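Local coordinates for MazG-related protein (PDB 2YXH) that binds magnesium ions and probably hydrolyses nucleoside triphosphates to monophosphates and diphosphate, at residues 22-27 with 70-75; 11-14 with 18-21. The protein carries 1 engineered substitution. All blocks are in the same frame, centred on the assembly; numbering follows the deposited sequence.

How the contacts relate
From the N terminus the chain runs through helix 2-15, turns, and enters the short helix 17-20, where contact 2 closes a short loop with three residues between its segments. Contact 1 follows in series: it joins the start of helix 24-43 to the end of helix 47-72, closing a long, almost wholly helical excursion. Neither contact encloses or crosses the other. Their centres lie 11 Å apart, and they meet where Arg70 NH1 probably bonds to Leu19 O at 3.1 Å and where Leu27 CD1 packs on Leu19 CD1. Together they tie the N-terminal helices to the central helix pair, and both touch the second subunit.

Contact 1: residues 22-27 with 70-75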
ATOM      1  N   GLN A  22       4.941 -15.108  -9.776  1.00 38.27           N
ATOM      2  CA  GLN A  22       4.245 -13.816 -10.058  1.00 38.42           C
ATOM      3  C   GLN A  22       5.182 -12.684 -10.561  1.00 36.85           C
ATOM      4  O   GLN A  22       6.257 -12.431 -10.020  1.00 37.71           O
ATOM      5  CB  GLN A  22       3.387 -13.310  -8.855  1.00 38.07           C
ATOM      6  CG  GLN A  22       2.629 -14.378  -8.107  1.00 39.89           C
ATOM      7  CD  GLN A  22       1.870 -15.296  -9.025  1.00 44.55           C
ATOM      8  OE1 GLN A  22       0.967 -14.837  -9.783  1.00 45.72           O
ATOM      9  NE2 GLN A  22       2.220 -16.612  -8.997  1.00 42.14           N
ATOM     10  N   SER A  23       4.771 -11.990 -11.600  1.00 36.02           N
ATOM     11  CA  SER A  23       5.535 -10.824 -12.054  1.00 36.01           C
ATOM     12  C   SER A  23       4.909  -9.580 -11.417  1.00 36.11           C
ATOM     13  O   SER A  23       3.757  -9.583 -10.969  1.00 36.79           O
ATOM     14  CB  SER A  23       5.456 -10.689 -13.575  1.00 35.84           C
ATOM     15  OG  SER A  23       4.126 -10.398 -13.903  1.00 32.09           O
ATOM     16  N   ILE A  24       5.679  -8.512 -11.375  1.00 35.64           N
ATOM     17  CA  ILE A  24       5.191  -7.219 -10.870  1.00 34.64           C
ATOM     18  C   ILE A  24       3.931  -6.769 -11.558  1.00 34.04           C
ATOM     19  O   ILE A  24       2.990  -6.305 -10.933  1.00 32.79           O
ATOM     20  CB  ILE A  24       6.344  -6.147 -10.842  1.00 35.22           C
ATOM     21  CG1 ILE A  24       6.049  -5.036  -9.839  1.00 33.03           C
ATOM     22  CG2 ILE A  24       6.713  -5.640 -12.201  1.00 33.77           C
ATOM     23  CD1 ILE A  24       7.294  -4.223  -9.516  1.00 34.53           C
ATOM     24  N   GLU A  25       3.894  -6.965 -12.857  1.00 34.94           N
ATOM     25  CA  GLU A  25       2.680  -6.805 -13.654  1.00 36.21           C
ATOM     26  C   GLU A  25       1.484  -7.515 -13.087  1.00 35.65           C
ATOM     27  O   GLU A  25       0.421  -6.948 -12.907  1.00 36.36           O
ATOM     28  CB  GLU A  25       2.933  -7.311 -15.070  1.00 37.57           C
ATOM     29  CG  GLU A  25       3.789  -6.306 -15.914  1.00 43.24           C
ATOM     30  CD  GLU A  25       5.267  -6.714 -16.120  1.00 48.57           C
ATOM     31  OE1 GLU A  25       5.824  -7.542 -15.366  1.00 40.50           O
ATOM     32  OE2 GLU A  25       5.870  -6.188 -17.100  1.00 52.97           O
ATOM     33  N   THR A  26       1.662  -8.767 -12.775  1.00 35.51           N
ATOM     34  CA  THR A  26       0.561  -9.550 -12.271  1.00 37.82           C
ATOM     35  C   THR A  26       0.131  -9.004 -10.896  1.00 37.24           C
ATOM     36  O   THR A  26      -1.060  -8.949 -10.555  1.00 38.71           O
ATOM     37  CB  THR A  26       0.985 -11.049 -12.133  1.00 37.43           C
ATOM     38  OG1 THR A  26       1.251 -11.592 -13.422  1.00 41.55           O
ATOM     39  CG2 THR A  26      -0.148 -11.833 -11.603  1.00 43.57           C
ATOM     40  N   LEU A  27       1.129  -8.635 -10.099  1.00 35.55           N
ATOM     41  CA  LEU A  27       0.854  -8.128  -8.802  1.00 34.07           C
ATOM     42  C   LEU A  27       0.171  -6.759  -8.852  1.00 33.10           C
ATOM     43  O   LEU A  27      -0.738  -6.452  -8.040  1.00 30.74           O
ATOM     44  CB  LEU A  27       2.137  -8.118  -8.008  1.00 32.98           C
ATOM     45  CG  LEU A  27       2.584  -9.566  -7.806  1.00 30.39           C
ATOM     46  CD1 LEU A  27       4.079  -9.663  -7.119  1.00 31.30           C
ATOM     47  CD2 LEU A  27       1.446 -10.326  -7.075  1.00 32.71           C
ATOM     48  N   ARG A  70      12.744  -7.783  -5.680  1.00 31.62           N
ATOM     49  CA  ARG A  70      13.177  -9.070  -6.169  1.00 31.30           C
ATOM     50  C   ARG A  70      13.778  -8.977  -7.581  1.00 31.44           C
ATOM     51  O   ARG A  70      14.904  -9.457  -7.881  1.00 31.76           O
ATOM     52  CB  ARG A  70      11.960 -10.013  -6.269  1.00 29.16           C
ATOM     53  CG  ARG A  70      12.402 -11.448  -6.365  1.00 29.81           C
ATOM     54  CD  ARG A  70      11.248 -12.342  -6.718  1.00 28.63           C
ATOM     55  NE  ARG A  70      10.571 -12.028  -8.007  1.00 21.61           N
ATOM     56  CZ  ARG A  70       9.349 -12.419  -8.271  1.00 30.84           C
ATOM     57  NH1 ARG A  70       8.660 -13.117  -7.331  1.00 27.03           N
ATOM     58  NH2 ARG A  70       8.820 -12.101  -9.443  1.00 23.90           N
ATOM     59  N   ASP A  71      12.960  -8.416  -8.445  1.00 31.06           N
ATOM     60  CA  ASP A  71      13.245  -8.344  -9.849  1.00 32.45           C
ATOM     61  C   ASP A  71      14.053  -7.104 -10.310  1.00 31.30           C
ATOM     62  O   ASP A  71      14.649  -7.164 -11.347  1.00 34.21           O
ATOM     63  CB  ASP A  71      11.959  -8.452 -10.649  1.00 29.73           C
ATOM     64  CG  ASP A  71      11.363  -9.865 -10.574  1.00 35.48           C
ATOM     65  OD1 ASP A  71      11.938 -10.743  -9.907  1.00 33.26           O
ATOM     66  OD2 ASP A  71      10.282 -10.085 -11.157  1.00 37.80           O
ATOM     67  N   TYR A  72      13.927  -5.971  -9.637  1.00 30.50           N
ATOM     68  CA  TYR A  72      14.443  -4.707 -10.173  1.00 27.66           C
ATOM     69  C   TYR A  72      15.454  -4.113  -9.171  1.00 25.94           C
ATOM     70  O   TYR A  72      16.011  -3.052  -9.404  1.00 26.07           O
ATOM     71  CB  TYR A  72      13.367  -3.734 -10.574  1.00 26.14           C
ATOM     72  CG  TYR A  72      12.545  -4.281 -11.750  1.00 27.77           C
ATOM     73  CD1 TYR A  72      12.990  -4.086 -13.065  1.00 32.97           C
ATOM     74  CD2 TYR A  72      11.334  -4.960 -11.556  1.00 25.76           C
ATOM     75  CE1 TYR A  72      12.285  -4.662 -14.177  1.00 29.55           C
ATOM     76  CE2 TYR A  72      10.591  -5.559 -12.696  1.00 30.79           C
ATOM     77  CZ  TYR A  72      11.120  -5.383 -13.985  1.00 28.05           C
ATOM     78  OH  TYR A  72      10.463  -5.910 -15.145  1.00 35.40           O
ATOM     79  N   GLY A  73      15.648  -4.818  -8.066  1.00 27.03           N
ATOM     80  CA  GLY A  73      16.542  -4.454  -6.944  1.00 26.31           C
ATOM     81  C   GLY A  73      16.109  -3.203  -6.191  1.00 29.29           C
ATOM     82  O   GLY A  73      16.853  -2.668  -5.360  1.00 28.23           O
ATOM     83  N   ILE A  74      14.863  -2.780  -6.352  1.00 30.56           N
ATOM     84  CA  ILE A  74      14.364  -1.606  -5.586  1.00 31.18           C
ATOM     85  C   ILE A  74      14.362  -1.815  -4.041  1.00 32.51           C
ATOM     86  O   ILE A  74      13.683  -2.688  -3.505  1.00 33.13           O
ATOM     87  CB  ILE A  74      12.916  -1.183  -6.000  1.00 31.32           C
ATOM     88  CG1 ILE A  74      12.746  -1.006  -7.523  1.00 31.09           C
ATOM     89  CG2 ILE A  74      12.561   0.114  -5.358  1.00 28.82           C
ATOM     90  CD1 ILE A  74      13.748   0.019  -8.212  1.00 31.24           C
ATOM     91  N   ASP A  75      15.032  -0.955  -3.317  1.00 34.16           N
ATOM     92  CA  ASP A  75      15.061  -1.067  -1.860  1.00 36.74           C
ATOM     93  C   ASP A  75      13.843  -0.281  -1.341  1.00 37.52           C
ATOM     94  O   ASP A  75      13.684   0.845  -1.723  1.00 36.38           O
ATOM     95  CB  ASP A  75      16.332  -0.378  -1.427  1.00 37.97           C
ATOM     96  CG  ASP A  75      16.586  -0.452   0.047  1.00 41.59           C
ATOM     97  OD1 ASP A  75      15.886  -1.116   0.808  1.00 47.62           O
ATOM     98  OD2 ASP A  75      17.574   0.148   0.442  1.00 50.36           O
TER
HETATM   99  O   HOH W   1       8.388  -8.760 -12.203  1.00 43.12           O
HETATM  100  O   HOH W   2       8.365  -7.492 -15.077  1.00 47.28           O
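The guanidinium of Arg70 meets its partners here at its edge: Gln22 O and the carboxylate of Asp71 both lie near its plane, while the Tyr72 ring meets Ile24 CG2 obliquely and holds a water at its in-plane edge. The contact closes the end of the antiparallel pair formed by helices 24-43 and 47-72 in this all-helical MazG fold. Arg70 NH2 reaches Gln22 O at 2.6 Å with an N-H...O angle of 165°, so the bond is short and nearly straight. Beside it, NE and NH2 grip Asp71 side-on, one nitrogen to each oxygen, with NH1 also turned to Leu19 O; NE to OD1 of Asp71 measures 2.7 Å, although OD1 is met from above the carboxylate plane. A methionine in place of Arg70 would probably leave Gln22 O and Leu19 O without this donor and Asp71 without its counter-charge, its carboxylate freer to turn. Ile24 turns CG2 to Tyr72 CE2 at 3.9 Å, and Val42 of the second subunit packs on both residues. Tyr72 CG stands anti to the carbonyl carbon (chi1 -65°), which carries the ring toward helix 24-43. Ser23 occupies the N-cap position of that helix. Two waters bridge the segments: one links Glu25 OE1 to Tyr72 OH, and the other accepts from Ile24 N at 2.8 Å and donates to Asp71 OD2.

Contact 2: residues 11-14 with 18-21; sequences RSLR and WLEK
Leu19 lays its CD2 methyl against CB of Ser12, 3.6 Å away, and this one branch carries most of the contact. The same methyl stands 3.7 Å from the backbone oxygen Ser12 O, so it covers both the side-chain carbon and the carbonyl of that residue. A third approach comes from Leu13, whose CD2 meets Leu19 CD2 at 4.0 Å, the two side chains slanting across each other. Although the CB of Leu13 points away from segment 18-21, its far end swings back far enough to bring that methyl to Leu19. Placement of the Leu19 branch follows from its torsions: CG is anti to the backbone N (chi1 -180°), and with chi2 at 56° for CD1, CD2 is left extended from CA and points at Ser12. These are two consecutive helices joined by a tight turn in the all-helical MazG fold: the short helix 17-20 follows closely on helix 2-15, its Leu19 set against Ser12, and the CA atoms of Ser12 and Leu19 are 6.7 Å apart. No hydrogen bond crosses between the two segments, and the contact is van der Waals packing, including the carbonyl oxygen of Ser12. The hydroxyl of Ser12 is satisfied within its own helix, by a bond to Ile8 O. Helix 47-72 packs against both leucines, with Leu63 and Val67 touching Leu19, and Ala66 and Gln69 touching Leu13. From the second subunit, Leu94 packs on Ser12.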
ATOM      1  N   ARG A  11       8.857 -13.770   4.432  1.00 31.83           N
ATOM      2  CA  ARG A  11       8.752 -15.226   4.420  1.00 30.47           C
ATOM      3  C   ARG A  11       8.282 -15.664   3.035  1.00 30.98           C
ATOM      4  O   ARG A  11       8.681 -16.694   2.562  1.00 32.15           O
ATOM      5  CB  ARG A  11       7.740 -15.708   5.458  1.00 32.12           C
ATOM      6  CG  ARG A  11       8.314 -15.712   6.866  1.00 30.75           C
ATOM      7  CD  ARG A  11       7.207 -16.008   7.851  1.00 33.79           C
ATOM      8  NE  ARG A  11       7.779 -16.020   9.177  1.00 37.69           N
ATOM      9  CZ  ARG A  11       8.528 -17.020   9.625  1.00 40.05           C
ATOM     10  NH1 ARG A  11       8.725 -18.102   8.871  1.00 34.26           N
ATOM     11  NH2 ARG A  11       9.072 -16.921  10.836  1.00 42.86           N
ATOM     12  N   SER A  12       7.446 -14.871   2.416  1.00 27.83           N
ATOM     13  CA  SER A  12       6.970 -15.222   1.039  1.00 28.88           C
ATOM     14  C   SER A  12       8.053 -15.137  -0.052  1.00 30.55           C
ATOM     15  O   SER A  12       8.028 -15.881  -1.045  1.00 32.07           O
ATOM     16  CB  SER A  12       5.903 -14.223   0.661  1.00 26.69           C
ATOM     17  OG  SER A  12       4.720 -14.337   1.458  1.00 28.30           O
ATOM     18  N   LEU A  13       8.945 -14.160   0.079  1.00 31.72           N
ATOM     19  CA  LEU A  13      10.054 -14.030  -0.857  1.00 32.29           C
ATOM     20  C   LEU A  13      10.890 -15.283  -0.730  1.00 34.30           C
ATOM     21  O   LEU A  13      11.300 -15.862  -1.744  1.00 34.07           O
ATOM     22  CB  LEU A  13      10.893 -12.784  -0.542  1.00 31.37           C
ATOM     23  CG  LEU A  13      10.193 -11.535  -1.092  1.00 32.82           C
ATOM     24  CD1 LEU A  13      10.837 -10.234  -0.542  1.00 30.45           C
ATOM     25  CD2 LEU A  13      10.001 -11.594  -2.640  1.00 23.53           C
ATOM     26  N   ARG A  14      11.084 -15.719   0.522  1.00 35.75           N
ATOM     27  CA  ARG A  14      11.962 -16.804   0.789  1.00 38.04           C
ATOM     28  C   ARG A  14      11.424 -18.174   0.541  1.00 37.98           C
ATOM     29  O   ARG A  14      12.226 -19.100   0.348  1.00 37.73           O
ATOM     30  CB  ARG A  14      12.484 -16.734   2.186  1.00 38.73           C
ATOM     31  CG  ARG A  14      13.778 -15.921   2.250  1.00 45.70           C
ATOM     32  CD  ARG A  14      14.415 -16.029   3.669  1.00 53.79           C
ATOM     33  NE  ARG A  14      13.475 -15.869   4.816  1.00 57.42           N
ATOM     34  CZ  ARG A  14      13.065 -16.841   5.664  1.00 58.60           C
ATOM     35  NH1 ARG A  14      13.468 -18.141   5.519  1.00 54.01           N
ATOM     36  NH2 ARG A  14      12.223 -16.497   6.670  1.00 54.43           N
ATOM     37  N   TRP A  18       4.172 -19.944  -5.250  1.00 34.29           N
ATOM     38  CA  TRP A  18       3.228 -19.167  -5.982  1.00 32.63           C
ATOM     39  C   TRP A  18       3.855 -17.772  -6.236  1.00 34.29           C
ATOM     40  O   TRP A  18       3.801 -17.251  -7.395  1.00 33.76           O
ATOM     41  CB  TRP A  18       1.872 -19.088  -5.226  1.00 33.59           C
ATOM     42  CG  TRP A  18       0.963 -18.153  -5.830  1.00 30.34           C
ATOM     43  CD1 TRP A  18       0.102 -18.404  -6.921  1.00 35.71           C
ATOM     44  CD2 TRP A  18       0.815 -16.771  -5.513  1.00 35.66           C
ATOM     45  NE1 TRP A  18      -0.577 -17.254  -7.232  1.00 38.75           N
ATOM     46  CE2 TRP A  18      -0.156 -16.236  -6.396  1.00 36.95           C
ATOM     47  CE3 TRP A  18       1.376 -15.926  -4.537  1.00 34.40           C
ATOM     48  CZ2 TRP A  18      -0.578 -14.902  -6.317  1.00 35.00           C
ATOM     49  CZ3 TRP A  18       0.973 -14.628  -4.472  1.00 34.72           C
ATOM     50  CH2 TRP A  18       0.013 -14.111  -5.382  1.00 35.74           C
ATOM     51  N   LEU A  19       4.460 -17.178  -5.194  1.00 31.84           N
ATOM     52  CA  LEU A  19       4.933 -15.782  -5.307  1.00 33.14           C
ATOM     53  C   LEU A  19       6.044 -15.713  -6.363  1.00 33.70           C
ATOM     54  O   LEU A  19       6.017 -14.817  -7.263  1.00 34.61           O
ATOM     55  CB  LEU A  19       5.321 -15.154  -3.955  1.00 32.26           C
ATOM     56  CG  LEU A  19       5.813 -13.682  -4.048  1.00 32.35           C
ATOM     57  CD1 LEU A  19       4.736 -12.802  -4.750  1.00 36.92           C
ATOM     58  CD2 LEU A  19       6.302 -13.072  -2.703  1.00 34.36           C
ATOM     59  N   GLU A  20       6.919 -16.738  -6.332  1.00 36.16           N
ATOM     60  CA  GLU A  20       8.083 -16.900  -7.271  1.00 37.18           C
ATOM     61  C   GLU A  20       7.625 -16.768  -8.740  1.00 38.36           C
ATOM     62  O   GLU A  20       8.364 -16.167  -9.599  1.00 37.35           O
ATOM     63  CB  GLU A  20       8.758 -18.251  -7.048  1.00 38.32           C
ATOM     64  CG  GLU A  20       9.588 -18.712  -8.188  1.00 44.30           C
ATOM     65  CD  GLU A  20      10.601 -19.815  -7.783  1.00 56.38           C
ATOM     66  OE1 GLU A  20      10.427 -20.419  -6.687  1.00 56.71           O
ATOM     67  OE2 GLU A  20      11.558 -20.088  -8.589  1.00 58.69           O
ATOM     68  N   LYS A  21       6.433 -17.308  -9.031  1.00 37.17           N
ATOM     69  CA  LYS A  21       5.890 -17.291 -10.351  1.00 39.26           C
ATOM     70  C   LYS A  21       5.180 -16.016 -10.732  1.00 39.23           C
ATOM     71  O   LYS A  21       4.807 -15.874 -11.911  1.00 39.96           O
ATOM     72  CB  LYS A  21       4.999 -18.515 -10.610  1.00 42.04           C
ATOM     73  CG  LYS A  21       5.801 -19.886 -10.611  1.00 47.42           C
ATOM     74  CD  LYS A  21       7.098 -19.745 -11.480  1.00 53.93           C
ATOM     75  CE  LYS A  21       8.307 -20.691 -11.176  1.00 50.65           C
ATOM     76  NZ  LYS A  21       9.640 -19.900 -11.437  1.00 52.24           N
TER